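Local atomic coordinates of mirolysin (Tannerella forsythia, PDB entry 6R7V), a protein that is the latent zymogen of a zinc-dependent, pappalysin-family metallopeptidase and, once freed from its cysteine-switch inhibition, probably hydrolyses peptide bonds. Residues A[70-73]-A[74-78]; A[276-279]-A[280-284]; A[301-304]-A[305-308]. The protein carries 1 engineered substitution. All coordinates share one frame; numbering follows the deposited sequence.

Contact 1. Residues A[70-73]-A[74-78]; sequences QIQV and LNEDF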
ATOM      1  N   GLN A  70       0.135  -0.202 -13.825  1.00 14.24           N
ATOM      2  CA  GLN A  70       0.009  -0.210 -12.371  1.00 13.09           C
ATOM      3  C   GLN A  70      -0.663   1.059 -11.855  1.00 14.20           C
ATOM      4  O   GLN A  70      -1.479   1.001 -10.913  1.00 13.12           O
ATOM      5  CB  GLN A  70       1.383  -0.376 -11.705  1.00 14.07           C
ATOM      6  CG  GLN A  70       1.295  -0.425 -10.171  1.00 13.88           C
ATOM      7  CD  GLN A  70       0.504  -1.631  -9.705  1.00 14.41           C
ATOM      8  OE1 GLN A  70       1.006  -2.750  -9.756  1.00 14.23           O
ATOM      9  NE2 GLN A  70      -0.712  -1.458  -9.216  1.00 13.91           N
ATOM     10  N   ILE A  71      -0.336   2.208 -12.459  1.00 14.07           N
ATOM     11  CA  ILE A  71      -0.953   3.464 -12.049  1.00 13.71           C
ATOM     12  C   ILE A  71      -2.449   3.406 -12.352  1.00 14.87           C
ATOM     13  O   ILE A  71      -3.272   3.864 -11.533  1.00 15.28           O
ATOM     14  CB  ILE A  71      -0.264   4.651 -12.738  1.00 16.32           C
ATOM     15  CG1 ILE A  71       1.240   4.634 -12.422  1.00 17.94           C
ATOM     16  CG2 ILE A  71      -0.894   5.985 -12.256  1.00 18.84           C
ATOM     17  CD1 ILE A  71       1.636   4.637 -10.894  1.00 25.13           C
ATOM     18  N   GLN A  72      -2.803   2.785 -13.493  1.00 14.29           N
ATOM     19  CA  GLN A  72      -4.219   2.584 -13.857  1.00 14.14           C
ATOM     20  C   GLN A  72      -4.951   1.769 -12.780  1.00 14.73           C
ATOM     21  O   GLN A  72      -6.043   2.153 -12.338  1.00 15.50           O
ATOM     22  CB  GLN A  72      -4.314   1.864 -15.198  1.00 15.72           C
ATOM     23  CG  GLN A  72      -5.748   1.716 -15.689  1.00 24.66           C
ATOM     24  CD  GLN A  72      -5.853   0.942 -16.986  1.00 47.48           C
ATOM     25  OE1 GLN A  72      -4.976   0.149 -17.358  1.00 39.83           O
ATOM     26  NE2 GLN A  72      -6.949   1.153 -17.695  1.00 45.13           N
ATOM     27  N   VAL A  73      -4.324   0.676 -12.321  1.00 14.01           N
ATOM     28  CA  VAL A  73      -4.937  -0.164 -11.290  1.00 13.00           C
ATOM     29  C   VAL A  73      -5.119   0.626  -9.984  1.00 14.14           C
ATOM     30  O   VAL A  73      -6.188   0.535  -9.359  1.00 14.08           O
ATOM     31  CB  VAL A  73      -4.076  -1.427 -11.052  1.00 14.02           C
ATOM     32  CG1 VAL A  73      -4.524  -2.174  -9.782  1.00 14.39           C
ATOM     33  CG2 VAL A  73      -4.138  -2.381 -12.251  1.00 14.70           C
ATOM     34  N   LEU A  74      -4.119   1.424  -9.569  1.00 13.11           N
ATOM     35  CA  LEU A  74      -4.299   2.201  -8.341  1.00 13.09           C
ATOM     36  C   LEU A  74      -5.466   3.165  -8.472  1.00 13.38           C
ATOM     37  O   LEU A  74      -6.272   3.275  -7.565  1.00 14.05           O
ATOM     38  CB  LEU A  74      -3.041   2.974  -7.957  1.00 13.07           C
ATOM     39  CG  LEU A  74      -1.789   2.122  -7.636  1.00 14.32           C
ATOM     40  CD1 LEU A  74      -0.590   3.021  -7.376  1.00 16.37           C
ATOM     41  CD2 LEU A  74      -2.005   1.280  -6.352  1.00 13.97           C
ATOM     42  N   ASN A  75      -5.592   3.803  -9.628  1.00 14.06           N
ATOM     43  CA  ASN A  75      -6.700   4.736  -9.847  1.00 14.89           C
ATOM     44  C   ASN A  75      -8.040   4.025  -9.898  1.00 19.02           C
ATOM     45  O   ASN A  75      -9.028   4.609  -9.458  1.00 19.93           O
ATOM     46  CB  ASN A  75      -6.464   5.550 -11.097  1.00 15.04           C
ATOM     47  CG  ASN A  75      -5.476   6.675 -10.816  1.00 16.86           C
ATOM     48  OD1 ASN A  75      -5.673   7.414  -9.865  1.00 19.83           O
ATOM     49  ND2 ASN A  75      -4.424   6.821 -11.600  1.00 17.70           N
ATOM     50  N   GLU A  76      -8.080   2.778 -10.341  1.00 14.06           N
ATOM     51  CA  GLU A  76      -9.323   2.018 -10.287  1.00 12.96           C
ATOM     52  C   GLU A  76      -9.664   1.633  -8.868  1.00 13.96           C
ATOM     53  O   GLU A  76     -10.773   1.923  -8.378  1.00 13.91           O
ATOM     54  CB  GLU A  76      -9.204   0.716 -11.102  1.00 14.67           C
ATOM     55  CG  GLU A  76      -9.147   0.949 -12.603  1.00 16.02           C
ATOM     56  CD  GLU A  76      -9.009  -0.326 -13.424  1.00 21.22           C
ATOM     57  OE1 GLU A  76      -9.090  -1.441 -12.861  1.00 21.34           O
ATOM     58  OE2 GLU A  76      -8.794  -0.197 -14.647  1.00 20.89           O
ATOM     59  N   ASP A  77      -8.694   1.011  -8.154  1.00 12.93           N
ATOM     60  CA  ASP A  77      -9.020   0.478  -6.827  1.00 12.29           C
ATOM     61  C   ASP A  77      -9.310   1.550  -5.800  1.00 12.91           C
ATOM     62  O   ASP A  77     -10.155   1.306  -4.919  1.00 13.80           O
ATOM     63  CB  ASP A  77      -7.870  -0.417  -6.367  1.00 13.36           C
ATOM     64  CG  ASP A  77      -7.681  -1.671  -7.235  1.00 14.22           C
ATOM     65  OD1 ASP A  77      -8.575  -1.961  -8.075  1.00 14.45           O
ATOM     66  OD2 ASP A  77      -6.673  -2.382  -7.042  1.00 13.98           O
ATOM     67  N   PHE A  78      -8.632   2.694  -5.878  1.00 13.17           N
ATOM     68  CA  PHE A  78      -8.839   3.793  -4.925  1.00 12.85           C
ATOM     69  C   PHE A  78      -9.982   4.735  -5.319  1.00 15.49           C
ATOM     70  O   PHE A  78     -10.212   5.748  -4.641  1.00 16.86           O
ATOM     71  CB  PHE A  78      -7.524   4.569  -4.753  1.00 13.17           C
ATOM     72  CG  PHE A  78      -6.526   3.857  -3.877  1.00 12.36           C
ATOM     73  CD1 PHE A  78      -5.692   2.866  -4.399  1.00 12.23           C
ATOM     74  CD2 PHE A  78      -6.456   4.125  -2.511  1.00 13.70           C
ATOM     75  CE1 PHE A  78      -4.831   2.143  -3.561  1.00 13.39           C
ATOM     76  CE2 PHE A  78      -5.549   3.422  -1.683  1.00 14.98           C
ATOM     77  CZ  PHE A  78      -4.734   2.454  -2.222  1.00 14.77           C
TER
HETATM   78  O   HOH W   1      -9.025   2.212 -15.769  1.00 28.94           O

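Contact 2. Residues A[276-279]-A[280-284]; sequences NLFT and KGQVE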
ATOM      1  N   ASN A 276     -11.407  -7.141  -4.305  1.00 15.91           N
ATOM      2  CA  ASN A 276     -12.212  -6.171  -5.040  1.00 15.42           C
ATOM      3  C   ASN A 276     -12.787  -5.032  -4.178  1.00 15.67           C
ATOM      4  O   ASN A 276     -13.609  -4.276  -4.700  1.00 15.85           O
ATOM      5  CB  ASN A 276     -13.362  -6.869  -5.816  1.00 17.00           C
ATOM      6  CG  ASN A 276     -14.106  -7.830  -4.930  1.00 19.38           C
ATOM      7  OD1 ASN A 276     -14.629  -7.437  -3.891  1.00 19.16           O
ATOM      8  ND2 ASN A 276     -14.129  -9.119  -5.296  1.00 18.62           N
ATOM      9  N   LEU A 277     -12.325  -4.848  -2.912  1.00 13.77           N
ATOM     10  CA  LEU A 277     -12.800  -3.669  -2.187  1.00 13.33           C
ATOM     11  C   LEU A 277     -11.907  -3.231  -1.068  1.00 13.89           C
ATOM     12  O   LEU A 277     -11.138  -4.016  -0.464  1.00 12.98           O
ATOM     13  CB  LEU A 277     -14.246  -3.824  -1.600  1.00 13.94           C
ATOM     14  CG  LEU A 277     -14.355  -4.522  -0.230  1.00 16.85           C
ATOM     15  CD1 LEU A 277     -15.729  -4.253   0.410  1.00 18.71           C
ATOM     16  CD2 LEU A 277     -14.155  -6.030  -0.337  1.00 18.51           C
ATOM     17  N   PHE A 278     -12.043  -1.911  -0.792  1.00 12.65           N
ATOM     18  CA  PHE A 278     -11.748  -1.292   0.486  1.00 11.32           C
ATOM     19  C   PHE A 278     -13.074  -1.018   1.132  1.00 15.01           C
ATOM     20  O   PHE A 278     -14.054  -0.812   0.406  1.00 14.88           O
ATOM     21  CB  PHE A 278     -10.989   0.043   0.372  1.00 12.22           C
ATOM     22  CG  PHE A 278      -9.532  -0.043  -0.036  1.00 10.77           C
ATOM     23  CD1 PHE A 278      -8.581  -0.615   0.812  1.00 12.30           C
ATOM     24  CD2 PHE A 278      -9.101   0.542  -1.225  1.00 13.09           C
ATOM     25  CE1 PHE A 278      -7.228  -0.620   0.458  1.00 14.21           C
ATOM     26  CE2 PHE A 278      -7.751   0.521  -1.582  1.00 13.82           C
ATOM     27  CZ  PHE A 278      -6.834  -0.087  -0.751  1.00 13.37           C
ATOM     28  N   THR A 279     -13.119  -0.917   2.446  1.00 13.58           N
ATOM     29  CA  THR A 279     -14.370  -0.510   3.081  1.00 13.44           C
ATOM     30  C   THR A 279     -14.433   1.009   3.273  1.00 15.26           C
ATOM     31  O   THR A 279     -13.404   1.707   3.211  1.00 13.70           O
ATOM     32  CB  THR A 279     -14.546  -1.157   4.448  1.00 14.90           C
ATOM     33  OG1 THR A 279     -13.593  -0.625   5.377  1.00 15.19           O
ATOM     34  CG2 THR A 279     -14.505  -2.647   4.422  1.00 16.47           C
ATOM     35  N   LYS A 280     -15.625   1.524   3.609  1.00 14.15           N
ATOM     36  CA  LYS A 280     -15.748   2.948   3.950  1.00 14.90           C
ATOM     37  C   LYS A 280     -14.850   3.310   5.152  1.00 15.88           C
ATOM     38  O   LYS A 280     -14.273   4.398   5.181  1.00 16.67           O
ATOM     39  CB  LYS A 280     -17.199   3.286   4.275  1.00 17.20           C
ATOM     40  CG  LYS A 280     -18.097   3.190   3.036  1.00 18.06           C
ATOM     41  CD  LYS A 280     -19.572   3.296   3.406  1.00 22.30           C
ATOM     42  CE  LYS A 280     -20.446   3.172   2.183  1.00 30.67           C
ATOM     43  NZ  LYS A 280     -21.890   3.141   2.562  1.00 40.57           N
ATOM     44  N   GLY A 281     -14.775   2.425   6.151  1.00 14.46           N
ATOM     45  CA  GLY A 281     -13.928   2.690   7.311  1.00 14.05           C
ATOM     46  C   GLY A 281     -12.454   2.768   6.967  1.00 15.29           C
ATOM     47  O   GLY A 281     -11.713   3.589   7.535  1.00 15.36           O
ATOM     48  N   GLN A 282     -11.992   1.891   6.046  1.00 13.04           N
ATOM     49  CA  GLN A 282     -10.601   1.961   5.602  1.00 12.70           C
ATOM     50  C   GLN A 282     -10.366   3.264   4.843  1.00 15.75           C
ATOM     51  O   GLN A 282      -9.358   3.905   5.081  1.00 14.14           O
ATOM     52  CB  GLN A 282     -10.264   0.751   4.718  1.00 13.93           C
ATOM     53  CG  GLN A 282     -10.153  -0.562   5.504  1.00 12.91           C
ATOM     54  CD  GLN A 282     -10.034  -1.736   4.560  1.00 12.98           C
ATOM     55  OE1 GLN A 282     -10.714  -1.803   3.526  1.00 13.86           O
ATOM     56  NE2 GLN A 282      -9.119  -2.671   4.879  1.00 13.59           N
ATOM     57  N   VAL A 283     -11.304   3.664   3.960  1.00 14.60           N
ATOM     58  CA  VAL A 283     -11.212   4.946   3.250  1.00 14.90           C
ATOM     59  C   VAL A 283     -11.057   6.124   4.238  1.00 16.54           C
ATOM     60  O   VAL A 283     -10.240   7.026   4.002  1.00 17.28           O
ATOM     61  CB  VAL A 283     -12.463   5.151   2.363  1.00 18.67           C
ATOM     62  CG1 VAL A 283     -12.609   6.614   1.940  1.00 18.78           C
ATOM     63  CG2 VAL A 283     -12.374   4.229   1.160  1.00 19.33           C
ATOM     64  N   GLU A 284     -11.874   6.156   5.276  1.00 16.54           N
ATOM     65  CA  GLU A 284     -11.798   7.232   6.268  1.00 17.69           C
ATOM     66  C   GLU A 284     -10.406   7.308   6.867  1.00 18.34           C
ATOM     67  O   GLU A 284      -9.858   8.410   6.998  1.00 17.86           O
ATOM     68  CB  GLU A 284     -12.838   7.036   7.378  1.00 19.89           C
ATOM     69  CG  GLU A 284     -14.280   7.244   6.953  1.00 35.57           C
ATOM     70  CD  GLU A 284     -15.268   6.908   8.056  1.00 64.82           C
ATOM     71  OE1 GLU A 284     -15.525   7.786   8.912  1.00 64.65           O
ATOM     72  OE2 GLU A 284     -15.773   5.763   8.072  1.00 60.68           O
TER

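Contact 3. Residues A[301-304]-A[305-308]; sequences QIYA and NELT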
ATOM      1  N   GLN A 301      -0.347  17.530  -0.732  1.00 22.29           N
ATOM      2  CA  GLN A 301      -1.432  18.141  -1.488  1.00 23.29           C
ATOM      3  C   GLN A 301      -1.138  19.558  -1.948  1.00 28.09           C
ATOM      4  O   GLN A 301      -1.788  20.015  -2.885  1.00 28.25           O
ATOM      5  CB  GLN A 301      -2.729  18.118  -0.674  1.00 24.62           C
ATOM      6  CG  GLN A 301      -3.167  16.684  -0.360  1.00 23.94           C
ATOM      7  CD  GLN A 301      -3.239  15.844  -1.608  1.00 26.89           C
ATOM      8  OE1 GLN A 301      -4.101  16.070  -2.479  1.00 24.21           O
ATOM      9  NE2 GLN A 301      -2.298  14.898  -1.738  1.00 23.59           N
ATOM     10  N   ILE A 302      -0.195  20.258  -1.302  1.00 25.40           N
ATOM     11  CA  ILE A 302       0.077  21.668  -1.616  1.00 26.66           C
ATOM     12  C   ILE A 302       0.639  21.816  -3.046  1.00 30.57           C
ATOM     13  O   ILE A 302       0.172  22.663  -3.809  1.00 30.00           O
ATOM     14  CB  ILE A 302       1.005  22.327  -0.556  1.00 30.99           C
ATOM     15  CG1 ILE A 302       0.407  22.242   0.889  1.00 33.02           C
ATOM     16  CG2 ILE A 302       1.321  23.812  -0.914  1.00 32.79           C
ATOM     17  CD1 ILE A 302      -0.970  22.876   1.154  1.00 44.57           C
ATOM     18  N   TYR A 303       1.564  20.951  -3.422  1.00 28.70           N
ATOM     19  CA  TYR A 303       2.160  21.080  -4.739  1.00 30.25           C
ATOM     20  C   TYR A 303       1.808  19.912  -5.668  1.00 27.54           C
ATOM     21  O   TYR A 303       2.421  19.807  -6.725  1.00 26.63           O
ATOM     22  CB  TYR A 303       3.693  21.222  -4.595  1.00 34.94           C
ATOM     23  CG  TYR A 303       4.086  22.281  -3.591  1.00 39.85           C
ATOM     24  CD1 TYR A 303       3.960  23.635  -3.890  1.00 42.22           C
ATOM     25  CD2 TYR A 303       4.503  21.932  -2.308  1.00 42.22           C
ATOM     26  CE1 TYR A 303       4.269  24.618  -2.951  1.00 43.75           C
ATOM     27  CE2 TYR A 303       4.831  22.907  -1.362  1.00 43.58           C
ATOM     28  CZ  TYR A 303       4.711  24.250  -1.688  1.00 52.13           C
ATOM     29  OH  TYR A 303       4.986  25.221  -0.748  1.00 52.78           O
ATOM     30  N   ALA A 304       0.778  19.077  -5.341  1.00 23.61           N
ATOM     31  CA  ALA A 304       0.478  17.928  -6.202  1.00 22.31           C
ATOM     32  C   ALA A 304       0.145  18.297  -7.642  1.00 24.40           C
ATOM     33  O   ALA A 304       0.631  17.627  -8.554  1.00 22.52           O
ATOM     34  CB  ALA A 304      -0.651  17.091  -5.626  1.00 22.38           C
ATOM     35  N   ASN A 305      -0.649  19.363  -7.859  1.00 22.41           N
ATOM     36  CA  ASN A 305      -1.025  19.772  -9.211  1.00 24.12           C
ATOM     37  C   ASN A 305       0.191  20.212 -10.000  1.00 27.79           C
ATOM     38  O   ASN A 305       0.331  19.797 -11.143  1.00 28.18           O
ATOM     39  CB  ASN A 305      -2.066  20.881  -9.200  1.00 27.99           C
ATOM     40  CG  ASN A 305      -3.456  20.413  -8.865  1.00 50.39           C
ATOM     41  OD1 ASN A 305      -4.190  21.078  -8.128  1.00 51.73           O
ATOM     42  ND2 ASN A 305      -3.868  19.279  -9.422  1.00 38.72           N
ATOM     43  N   GLU A 306       1.063  21.046  -9.389  1.00 25.09           N
ATOM     44  CA  GLU A 306       2.296  21.563  -9.984  0.52 24.66           C
ATOM     45  C   GLU A 306       3.212  20.425 -10.443  1.00 25.66           C
ATOM     46  O   GLU A 306       3.818  20.480 -11.501  1.00 28.01           O
ATOM     47  CB  GLU A 306       3.045  22.420  -8.942  0.52 26.48           C
ATOM     48  CG  GLU A 306       2.322  23.710  -8.564  0.52 38.43           C
ATOM     49  CD  GLU A 306       1.417  23.680  -7.341  0.52 54.76           C
ATOM     50  OE1 GLU A 306       0.606  22.734  -7.201  0.52 37.63           O
ATOM     51  OE2 GLU A 306       1.507  24.627  -6.529  0.52 49.76           O
ATOM     52  N   LEU A 307       3.330  19.401  -9.614  1.00 19.90           N
ATOM     53  CA  LEU A 307       4.255  18.316  -9.909  1.00 18.81           C
ATOM     54  C   LEU A 307       3.729  17.274 -10.893  1.00 21.21           C
ATOM     55  O   LEU A 307       4.552  16.510 -11.409  1.00 19.96           O
ATOM     56  CB  LEU A 307       4.678  17.611  -8.612  1.00 18.61           C
ATOM     57  CG  LEU A 307       5.403  18.532  -7.590  1.00 23.35           C
ATOM     58  CD1 LEU A 307       5.666  17.780  -6.313  1.00 24.30           C
ATOM     59  CD2 LEU A 307       6.700  19.130  -8.166  1.00 24.27           C
ATOM     60  N   THR A 308       2.421  17.257 -11.186  1.00 18.60           N
ATOM     61  CA  THR A 308       1.858  16.247 -12.081  1.00 19.29           C
ATOM     62  C   THR A 308       1.465  16.844 -13.448  1.00 23.69           C
ATOM     63  O   THR A 308       0.916  16.139 -14.291  1.00 23.12           O
ATOM     64  CB  THR A 308       0.723  15.473 -11.414  1.00 19.51           C
ATOM     65  OG1 THR A 308      -0.249  16.361 -10.863  1.00 21.73           O
ATOM     66  CG2 THR A 308       1.229  14.569 -10.310  1.00 20.62           C
TER
HETATM   67  O   HOH W   2      -2.154  20.898  -5.689  1.00 32.30           O

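Contact 1. Residues A[70-73]-A[74-78]
V73 and D77 run alongside each other in the same direction, with V73 CG1 3.5 Å from D77 OD2. One turn of helix 64-77 separates them, and the backbone tie is short and nearly straight: D77 N reaches V73 O at 2.8 Å with an N-H...O angle of 171°. The packed side continues through Q70 and L74. The chain of Q70 bends at chi2 (63°), which brings NE2 to 4.1 Å from L74 CG. Its amide is held at both ends, OE1 by G190 N and NE2 by G202 O, and this should fix its rotation beside the leucine. In D77 a single oxygen, OD2, takes both T206 OG1 and R203 NE, the latter as a salt bridge that would favour the charged carboxylate. On a further flank I71 CG2 packs 3.7 Å from N75 ND2, while N75 OD1 accepts from F103 N.

The solvent side is looser. Q72 and E76 cross with amide and carboxylate planes 68° apart and touch only lightly, Q72 CG to E76 OE2 at 3.7 Å. The polar link runs through a water, which accepts from Q72 NE2 at 3.0 Å and donates to E76 OE2 at 2.7 Å. R191 forms a salt bridge with the same oxygen. The helical bonding ends with F78 N to L74 O, 3.0 Å, as F78 leaves helical geometry. In the fold, I71, L74 and N75 touch strand 101-105, whereas Q70, V73 and L74 touch helix 203-212, which carries the zinc ligands H207 and H211; F78, just past the helix end, also meets helix 203-212.

Contact 2. Residues A[276-279]-A[280-284]
Q282 turns its side-chain carbonyl back past the start of its own helix to accept the backbone N-H of T279: T279 N to Q282 OE1 is 2.8 Å, with an N-H...O angle of 161°. With chi2 at 171° the extended chain of Q282 carries OE1 to T279 N and to the edge of F278. There OE1 lies in the plane of the phenyl ring, 3.7 Å from CD1 of F278. The ring and amide planes stand 73° apart. N265 ND2 is a further donor to OE1. The return bond runs from Q282 N to T279 OG1, 3.1 Å. The two reciprocal bonds make a capping box at the head of helix 280-288, with T279 as the N-cap. D234 adds a second layer, OD1 bonding T279 OG1 and OD2 taking G281 N; in the chain it falls between I232 and T235, which bind a calcium ion. The first regular helical bond, V283 N to T279 O, is 3.0 Å long, and V283 CG2 packs 3.4 Å from that same carbonyl oxygen. F278 meets the ring of Y266 edge-to-face.

Contact 3. Residues A[301-304]-A[305-308]
T308 closes over the carbonyl of A304, and every atom of its side chain stays near that oxygen. CB comes first, 3.6 Å from A304 O. With chi1 at 52°, OG1 turns back toward the helix and gives a hydrogen bond of 2.8 Å to A304 O, its donor tilted 30° from the carbonyl plane. CG2, the other tip, packs 3.6 Å from the same oxygen, and the side chain as a whole rests on L46 and P48 of strand 45-55. The bond from T308 N to A304 O is weak (N-H...O 123°), and T308 N also bonds N305 O at 3.3 Å, as T308 leaves helical geometry. These bonds belong to the single turn of helix 304-307, which Y303 precedes as N-cap, following directly on the weakly bonded end of helix 299-302. Its clearest backbone bond is L307 N to Y303 O, 3.1 Å. At the junction of the two helices a water accepts from N305 N at 3.1 Å and lies 3.0 Å from Q301 O. On the outer side I302 CG2 sits 3.5 Å above the plane of the Y303 ring, over its centre.

Contacts 1 and 2 meet directly although some two hundred residues separate them in the chain: their centres are 15 Å apart, and F78 CZ lies 3.6 Å from F278 CZ, the ring planes inclined at about 50°. Both approach the zinc site of C6, H207, H211 and H217. The side chain of F278 is about 10 Å from the metal and that of L74 about 13 Å, so neither is a ligand. Contact 2 also reaches toward calcium, about 8 Å from the Q282 side chain. Contact 3 stands apart near the C-terminus, its nearest atoms about 9 Å from contact 1 and about 13 Å from contact 2, packed against strand 45-55.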